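PDB 3DZ1: dihydrodipicolinate synthase from Rhodopseudomonas palustris, which probably acts as a 4-hydroxy-tetrahydrodipicolinate synthase, a pyruvate-dependent lyase of lysine biosynthesis built as a TIM barrel. Local coordinates for residues E8-A16 with D214-P223; L197-L205 with L249-Q257. All blocks are in the same frame, centred on the assembly; numbering follows the deposited sequence.

Contact 1: E8-A16 with D214-P223; sequences EAAGTFAIA and DGAMTGYCFP
Phe13 and Met217 pair in parallel register, their CA atoms 4.5 Å apart, and the strands 11-15 and 215-218 run only 7° from parallel. Five backbone hydrogen bonds join the segments; the straightest, Phe13 N to Ala216 O (2.7 Å), has an N-H...O angle of 176°. At Gly215 a CB would strike Gly11 O, so the close approach there depends on glycine. On the barrel-interior face the selenomethionine Met217 sends CG anti to its backbone N (chi1 -172°), where it meets Ile15 CG1 at 3.7 Å. On the other face the side chains of Thr12 and Thr218 cross obliquely, with their CG2 methyls 3.9 Å apart, while Thr218 OG1 accepts from Tyr220 N at 2.8 Å in an ST turn. A valine here would probably leave Tyr220 N without this acceptor and the turn after the strand free to relax. Farther out, helix 223-234 covers Thr12 and Thr218 through Val227, Val230 and Leu226, and Asp214, just before the strand, forms a salt bridge through OD2 with Arg183. This is the seam where the first and eighth strands close a TIM barrel, with Met217 a predicted pyruvate-binding residue.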
loop_
_atom_site.group_PDB
_atom_site.type_symbol
_atom_site.label_atom_id
_atom_site.label_comp_id
_atom_site.label_asym_id
_atom_site.label_seq_id
_atom_site.Cartn_x
_atom_site.Cartn_y
_atom_site.Cartn_z
ATOM N N GLU A 8 -1.493 -3.526 35.370
ATOM C CA GLU A 8 -2.789 -3.448 36.033
ATOM C C GLU A 8 -3.556 -2.178 35.697
ATOM O O GLU A 8 -4.653 -1.965 36.210
ATOM C CB GLU A 8 -2.628 -3.561 37.553
ATOM C CG GLU A 8 -2.156 -4.938 38.045
ATOM C CD GLU A 8 -0.704 -5.237 37.696
ATOM O OE1 GLU A 8 0.168 -4.410 38.034
ATOM O OE2 GLU A 8 -0.434 -6.303 37.094
ATOM N N ALA A 9 -2.984 -1.333 34.842
ATOM C CA ALA A 9 -3.650 -0.098 34.443
ATOM C C ALA A 9 -5.025 -0.451 33.877
ATOM O O ALA A 9 -5.165 -1.415 33.121
ATOM C CB ALA A 9 -2.820 0.634 33.392
ATOM N N ALA A 10 -6.036 0.327 34.246
ATOM C CA ALA A 10 -7.392 0.070 33.780
ATOM C C ALA A 10 -8.214 1.353 33.789
ATOM O O ALA A 10 -7.699 2.429 34.086
ATOM C CB ALA A 10 -8.056 -0.977 34.670
ATOM N N GLY A 11 -9.496 1.233 33.462
ATOM C CA GLY A 11 -10.347 2.405 33.460
ATOM C C GLY A 11 -10.350 3.154 32.144
ATOM O O GLY A 11 -10.287 2.556 31.074
ATOM N N THR A 12 -10.414 4.475 32.222
ATOM C CA THR A 12 -10.446 5.285 31.017
ATOM C C THR A 12 -9.262 6.238 30.912
ATOM O O THR A 12 -9.024 7.042 31.810
ATOM C CB THR A 12 -11.759 6.104 30.956
ATOM O OG1 THR A 12 -12.884 5.216 31.039
ATOM C CG2 THR A 12 -11.839 6.899 29.657
ATOM N N PHE A 13 -8.512 6.127 29.819
ATOM C CA PHE A 13 -7.383 7.015 29.563
ATOM C C PHE A 13 -7.805 7.930 28.422
ATOM O O PHE A 13 -8.145 7.460 27.340
ATOM C CB PHE A 13 -6.136 6.231 29.141
ATOM C CG PHE A 13 -5.311 5.731 30.294
ATOM C CD1 PHE A 13 -5.840 4.821 31.204
ATOM C CD2 PHE A 13 -4.001 6.169 30.465
ATOM C CE1 PHE A 13 -5.076 4.350 32.272
ATOM C CE2 PHE A 13 -3.222 5.705 31.531
ATOM C CZ PHE A 13 -3.762 4.794 32.436
ATOM N N ALA A 14 -7.785 9.235 28.651
ATOM C CA ALA A 14 -8.185 10.168 27.606
ATOM C C ALA A 14 -7.020 10.511 26.677
ATOM O O ALA A 14 -5.918 10.778 27.134
ATOM C CB ALA A 14 -8.744 11.440 28.239
ATOM N N ILE A 15 -7.262 10.484 25.371
ATOM C CA ILE A 15 -6.223 10.847 24.412
ATOM C C ILE A 15 -6.415 12.340 24.187
ATOM O O ILE A 15 -7.412 12.772 23.607
ATOM C CB ILE A 15 -6.377 10.110 23.075
ATOM C CG1 ILE A 15 -6.356 8.595 23.311
ATOM C CG2 ILE A 15 -5.234 10.511 22.137
ATOM C CD1 ILE A 15 -6.582 7.767 22.060
ATOM N N ALA A 16 -5.455 13.123 24.659
ATOM C CA ALA A 16 -5.531 14.571 24.563
ATOM C C ALA A 16 -5.053 15.215 23.276
ATOM O O ALA A 16 -3.971 14.916 22.773
ATOM C CB ALA A 16 -4.778 15.196 25.738
ATOM N N ASP A 214 -9.386 -4.068 29.743
ATOM C CA ASP A 214 -9.323 -3.420 31.051
ATOM C C ASP A 214 -9.967 -2.048 31.040
ATOM O O ASP A 214 -10.312 -1.500 32.090
ATOM C CB ASP A 214 -7.869 -3.283 31.508
ATOM C CG ASP A 214 -7.242 -4.611 31.826
ATOM O OD1 ASP A 214 -7.769 -5.314 32.715
ATOM O OD2 ASP A 214 -6.230 -4.958 31.192
ATOM N N GLY A 215 -10.127 -1.490 29.847
ATOM C CA GLY A 215 -10.723 -0.179 29.740
ATOM C C GLY A 215 -10.547 0.422 28.366
ATOM O O GLY A 215 -10.353 -0.293 27.374
ATOM N N ALA A 216 -10.598 1.746 28.310
ATOM C CA ALA A 216 -10.477 2.453 27.045
ATOM C C ALA A 216 -9.441 3.567 27.044
ATOM O O ALA A 216 -9.209 4.223 28.062
ATOM C CB ALA A 216 -11.835 3.042 26.667
HETATM N N MSE A 217 -8.806 3.754 25.894
HETATM C CA MSE A 217 -7.866 4.850 25.702
HETATM C C MSE A 217 -8.590 5.534 24.558
HETATM O O MSE A 217 -8.464 5.138 23.395
HETATM C CB MSE A 217 -6.487 4.375 25.256
HETATM C CG MSE A 217 -5.491 5.530 25.247
HETATM SE SE MSE A 217 -3.695 5.040 24.756
HETATM C CE MSE A 217 -3.230 4.060 26.343
ATOM N N THR A 218 -9.362 6.557 24.909
ATOM C CA THR A 218 -10.214 7.248 23.956
ATOM C C THR A 218 -9.993 8.730 23.688
ATOM O O THR A 218 -9.700 9.506 24.593
ATOM C CB THR A 218 -11.687 7.083 24.390
ATOM O OG1 THR A 218 -12.536 7.834 23.518
ATOM C CG2 THR A 218 -11.874 7.578 25.820
ATOM N N GLY A 219 -10.166 9.101 22.422
ATOM C CA GLY A 219 -10.050 10.486 22.009
ATOM C C GLY A 219 -11.455 11.055 21.840
ATOM O O GLY A 219 -11.628 12.199 21.422
ATOM N N TYR A 220 -12.463 10.248 22.172
ATOM C CA TYR A 220 -13.865 10.657 22.065
ATOM C C TYR A 220 -14.133 11.916 22.896
ATOM O O TYR A 220 -13.664 12.024 24.035
ATOM C CB TYR A 220 -14.771 9.510 22.531
ATOM C CG TYR A 220 -16.253 9.785 22.405
ATOM C CD1 TYR A 220 -16.803 10.237 21.202
ATOM C CD2 TYR A 220 -17.111 9.576 23.484
ATOM C CE1 TYR A 220 -18.174 10.474 21.081
ATOM C CE2 TYR A 220 -18.479 9.808 23.373
ATOM C CZ TYR A 220 -19.004 10.256 22.172
ATOM O OH TYR A 220 -20.359 10.480 22.070
ATOM N N CYS A 221 -14.891 12.854 22.326
ATOM C CA CYS A 221 -15.195 14.120 22.996
ATOM C C CYS A 221 -16.029 14.033 24.274
ATOM O O CYS A 221 -16.291 15.051 24.916
ATOM C CB CYS A 221 -15.840 15.110 22.010
ATOM S SG CYS A 221 -17.314 14.523 21.159
ATOM N N PHE A 222 -16.456 12.827 24.640
ATOM C CA PHE A 222 -17.200 12.633 25.879
ATOM C C PHE A 222 -16.526 11.521 26.670
ATOM O O PHE A 222 -17.121 10.477 26.944
ATOM C CB PHE A 222 -18.662 12.291 25.601
ATOM C CG PHE A 222 -19.500 13.488 25.262
ATOM C CD1 PHE A 222 -20.031 14.286 26.270
ATOM C CD2 PHE A 222 -19.722 13.844 23.934
ATOM C CE1 PHE A 222 -20.774 15.428 25.961
ATOM C CE2 PHE A 222 -20.464 14.982 23.615
ATOM C CZ PHE A 222 -20.990 15.776 24.631
ATOM N N PRO A 223 -15.255 11.730 27.045
ATOM C CA PRO A 223 -14.545 10.703 27.808
ATOM C C PRO A 223 -15.259 10.480 29.131
ATOM O O PRO A 223 -15.208 9.387 29.695
ATOM C CB PRO A 223 -13.150 11.300 27.975
ATOM C CG PRO A 223 -13.428 12.773 28.031
ATOM C CD PRO A 223 -14.443 12.955 26.930
#

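Contact 2: L197-L205 with L249-Q257; sequences LCGNGGLFL and LPLIRYEHQ
Gly201 and His256 bring their CA atoms within 5.5 Å where the loop after strand 195-198 meets the C-terminal end of helix 238-255, His256 being the first residue beyond it, and Gly201 and Gly202 both hold positive phi (64° and 77°). A CB on Gly201 would run into His256 ND1, so the absence of a side chain there lets the ring lie against the loop.

Of residues 249-257, His256 is the one most covered by the loop. With CG anti to the backbone N (chi1 -176°), its imidazole reaches over the loop, meeting Gly201 CA and one branch of Leu203 obliquely: Leu203 CD2 lies 3.9 Å from His256 CD2, the two side chains crossing at about a right angle. The other branch of Leu203 turns to the helix, CD1 standing 4.3 Å from Arg253 CB and 4.4 Å from Leu249 CD1. One turn before His256, Ile252 points at the loop and sets CG2 3.2 Å from Gly201 O. That same carbonyl is bridged to the helix by a water, which donates to Gly201 O (2.8 Å) and to Ile252 O (2.7 Å) and so ties two backbone acceptors together.

Arg253 turns its charged end away from the loop. Its NE donates to Pro250 O at 2.7 Å, on a lone pair in the carbonyl plane, which helps fix the guanidinium. Beyond it, Arg253 forms a salt bridge with Asp206 of the second subunit and donates to Leu203 O of that subunit.

The arrangement is a loop at the C-terminal end of the seventh strand of a TIM barrel, docked on a helix that follows the eight-stranded barrel and forming part of the interface with the second subunit.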
loop_
_atom_site.group_PDB
_atom_site.type_symbol
_atom_site.label_atom_id
_atom_site.label_comp_id
_atom_site.label_asym_id
_atom_site.label_seq_id
_atom_site.Cartn_x
_atom_site.Cartn_y
_atom_site.Cartn_z
ATOM N N LEU A 197 -6.131 -1.650 26.764
ATOM C CA LEU A 197 -7.042 -0.515 26.673
ATOM C C LEU A 197 -7.374 -0.408 25.197
ATOM O O LEU A 197 -6.488 -0.488 24.343
ATOM C CB LEU A 197 -6.382 0.769 27.174
ATOM C CG LEU A 197 -5.983 0.793 28.652
ATOM C CD1 LEU A 197 -5.637 2.217 29.037
ATOM C CD2 LEU A 197 -7.131 0.276 29.526
ATOM N N CYS A 198 -8.651 -0.220 24.899
ATOM C CA CYS A 198 -9.096 -0.178 23.518
ATOM C C CYS A 198 -9.271 1.181 22.881
ATOM O O CYS A 198 -9.606 2.169 23.542
ATOM C CB CYS A 198 -10.382 -0.987 23.396
ATOM S SG CYS A 198 -10.147 -2.683 23.978
ATOM N N GLY A 199 -9.045 1.205 21.569
ATOM C CA GLY A 199 -9.164 2.430 20.810
ATOM C C GLY A 199 -10.073 2.316 19.602
ATOM O O GLY A 199 -11.225 1.895 19.711
ATOM N N ASN A 200 -9.538 2.680 18.441
ATOM C CA ASN A 200 -10.299 2.679 17.193
ATOM C C ASN A 200 -11.582 3.482 17.382
ATOM O O ASN A 200 -12.670 3.031 17.022
ATOM C CB ASN A 200 -10.631 1.254 16.730
ATOM C CG ASN A 200 -11.229 1.228 15.328
ATOM O OD1 ASN A 200 -10.893 2.063 14.495
ATOM N ND2 ASN A 200 -12.101 0.265 15.061
ATOM N N GLY A 201 -11.431 4.673 17.960
ATOM C CA GLY A 201 -12.554 5.565 18.189
ATOM C C GLY A 201 -13.627 5.081 19.144
ATOM O O GLY A 201 -14.660 5.732 19.284
ATOM N N GLY A 202 -13.391 3.945 19.793
ATOM C CA GLY A 202 -14.365 3.396 20.720
ATOM C C GLY A 202 -15.521 2.723 20.001
ATOM O O GLY A 202 -16.558 2.440 20.601
ATOM N N LEU A 203 -15.337 2.455 18.712
ATOM C CA LEU A 203 -16.375 1.846 17.893
ATOM C C LEU A 203 -16.892 0.513 18.433
ATOM O O LEU A 203 -18.059 0.182 18.240
ATOM C CB LEU A 203 -15.862 1.675 16.458
ATOM C CG LEU A 203 -16.887 1.501 15.335
ATOM C CD1 LEU A 203 -17.715 2.768 15.192
ATOM C CD2 LEU A 203 -16.156 1.202 14.030
ATOM N N PHE A 204 -16.035 -0.249 19.110
ATOM C CA PHE A 204 -16.452 -1.537 19.668
ATOM C C PHE A 204 -16.255 -1.657 21.178
ATOM O O PHE A 204 -16.210 -2.764 21.718
ATOM C CB PHE A 204 -15.712 -2.687 18.974
ATOM C CG PHE A 204 -16.267 -3.025 17.624
ATOM C CD1 PHE A 204 -15.981 -2.230 16.517
ATOM C CD2 PHE A 204 -17.135 -4.101 17.471
ATOM C CE1 PHE A 204 -16.553 -2.497 15.279
ATOM C CE2 PHE A 204 -17.713 -4.380 16.237
ATOM C CZ PHE A 204 -17.421 -3.573 15.138
ATOM N N LEU A 205 -16.163 -0.526 21.868
ATOM C CA LEU A 205 -15.943 -0.548 23.312
ATOM C C LEU A 205 -16.944 -1.395 24.094
ATOM O O LEU A 205 -16.581 -2.055 25.076
ATOM C CB LEU A 205 -15.944 0.876 23.874
ATOM C CG LEU A 205 -15.547 0.957 25.352
ATOM C CD1 LEU A 205 -14.151 0.374 25.545
ATOM C CD2 LEU A 205 -15.595 2.404 25.817
ATOM N N LEU A 249 -23.164 6.042 20.306
ATOM C CA LEU A 249 -22.668 5.490 19.050
ATOM C C LEU A 249 -22.824 6.392 17.823
ATOM O O LEU A 249 -21.925 6.454 16.983
ATOM C CB LEU A 249 -23.307 4.123 18.788
ATOM C CG LEU A 249 -22.706 3.342 17.616
ATOM C CD1 LEU A 249 -21.198 3.195 17.805
ATOM C CD2 LEU A 249 -23.374 1.975 17.524
ATOM N N PRO A 250 -23.961 7.097 17.695
ATOM C CA PRO A 250 -24.112 7.966 16.523
ATOM C C PRO A 250 -22.994 9.004 16.434
ATOM O O PRO A 250 -22.451 9.245 15.357
ATOM C CB PRO A 250 -25.483 8.602 16.744
ATOM C CG PRO A 250 -26.239 7.495 17.408
ATOM C CD PRO A 250 -25.228 7.003 18.441
ATOM N N LEU A 251 -22.643 9.611 17.566
ATOM C CA LEU A 251 -21.582 10.616 17.588
ATOM C C LEU A 251 -20.217 9.953 17.559
ATOM O O LEU A 251 -19.282 10.469 16.954
ATOM C CB LEU A 251 -21.710 11.512 18.824
ATOM C CG LEU A 251 -20.680 12.637 18.949
ATOM C CD1 LEU A 251 -20.754 13.547 17.730
ATOM C CD2 LEU A 251 -20.944 13.424 20.233
ATOM N N ILE A 252 -20.090 8.809 18.223
ATOM C CA ILE A 252 -18.828 8.086 18.214
ATOM C C ILE A 252 -18.454 7.772 16.765
ATOM O O ILE A 252 -17.313 7.983 16.346
ATOM C CB ILE A 252 -18.937 6.756 19.004
ATOM C CG1 ILE A 252 -18.985 7.055 20.503
ATOM C CG2 ILE A 252 -17.769 5.831 18.648
ATOM C CD1 ILE A 252 -19.274 5.842 21.375
ATOM N N ARG A 253 -19.414 7.276 15.989
ATOM C CA ARG A 253 -19.114 6.941 14.602
ATOM C C ARG A 253 -18.893 8.164 13.722
ATOM O O ARG A 253 -18.115 8.104 12.772
ATOM C CB ARG A 253 -20.202 6.031 14.004
ATOM C CG ARG A 253 -21.568 6.635 13.900
ATOM C CD ARG A 253 -21.755 7.444 12.618
ATOM N NE ARG A 253 -22.830 8.399 12.827
ATOM C CZ ARG A 253 -23.889 8.548 12.040
ATOM N NH1 ARG A 253 -24.036 7.802 10.956
ATOM N NH2 ARG A 253 -24.811 9.443 12.362
ATOM N N TYR A 254 -19.554 9.275 14.033
ATOM C CA TYR A 254 -19.366 10.485 13.230
ATOM C C TYR A 254 -17.938 10.997 13.423
ATOM O O TYR A 254 -17.284 11.416 12.467
ATOM C CB TYR A 254 -20.361 11.582 13.634
ATOM C CG TYR A 254 -20.496 12.678 12.592
ATOM C CD1 TYR A 254 -21.497 12.628 11.624
ATOM C CD2 TYR A 254 -19.587 13.739 12.543
ATOM C CE1 TYR A 254 -21.593 13.609 10.630
ATOM C CE2 TYR A 254 -19.670 14.718 11.555
ATOM C CZ TYR A 254 -20.674 14.648 10.602
ATOM O OH TYR A 254 -20.749 15.606 9.615
ATOM N N GLU A 255 -17.458 10.949 14.664
ATOM C CA GLU A 255 -16.109 11.408 14.991
ATOM C C GLU A 255 -15.059 10.426 14.477
ATOM O O GLU A 255 -13.895 10.787 14.283
ATOM C CB GLU A 255 -15.957 11.559 16.509
ATOM C CG GLU A 255 -14.689 12.282 16.935
ATOM C CD GLU A 255 -14.418 12.169 18.426
ATOM O OE1 GLU A 255 -15.273 12.593 19.225
ATOM O OE2 GLU A 255 -13.343 11.656 18.799
ATOM N N HIS A 256 -15.481 9.181 14.275
ATOM C CA HIS A 256 -14.604 8.119 13.792
ATOM C C HIS A 256 -14.411 8.192 12.279
ATOM O O HIS A 256 -14.586 7.203 11.572
ATOM C CB HIS A 256 -15.193 6.756 14.175
ATOM C CG HIS A 256 -14.322 5.590 13.820
ATOM N ND1 HIS A 256 -13.066 5.408 14.355
ATOM C CD2 HIS A 256 -14.535 4.538 12.993
ATOM C CE1 HIS A 256 -12.542 4.294 13.875
ATOM N NE2 HIS A 256 -13.412 3.747 13.046
ATOM N N GLN A 257 -14.076 9.373 11.780
ATOM C CA GLN A 257 -13.830 9.559 10.357
ATOM C C GLN A 257 -12.426 10.124 10.213
ATOM O O GLN A 257 -12.068 11.077 10.898
ATOM C CB GLN A 257 -14.839 10.540 9.751
ATOM C CG GLN A 257 -16.213 9.963 9.508
ATOM C CD GLN A 257 -17.159 10.984 8.903
ATOM O OE1 GLN A 257 -17.593 11.922 9.577
ATOM N NE2 GLN A 257 -17.473 10.815 7.625
HETATM O O HOH W 1 -14.949 8.001 17.730
#

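The two contacts lie with centres about 12 Å apart and share one closed barrel sheet, in which strands 195-198 and 215-218 are neighbours. Along the chain their segments alternate: 8-16, 197-205, 214-223, 249-257. The sheet continues directly between them, since Met217 N lies 2.9 Å from Cys198 O and Gly215 O lies 3.0 Å from Cys198 N, both probable hydrogen bonds; Phe13 CD1 also packs on Leu197 CD1. Contact 1 closes the barrel between its first and last strands, whereas contact 2 attaches the loop after the seventh strand to helix 238-255. Contact 1 is internal to the subunit and holds the predicted pyruvate-binding Met217; contact 2 reaches the second subunit.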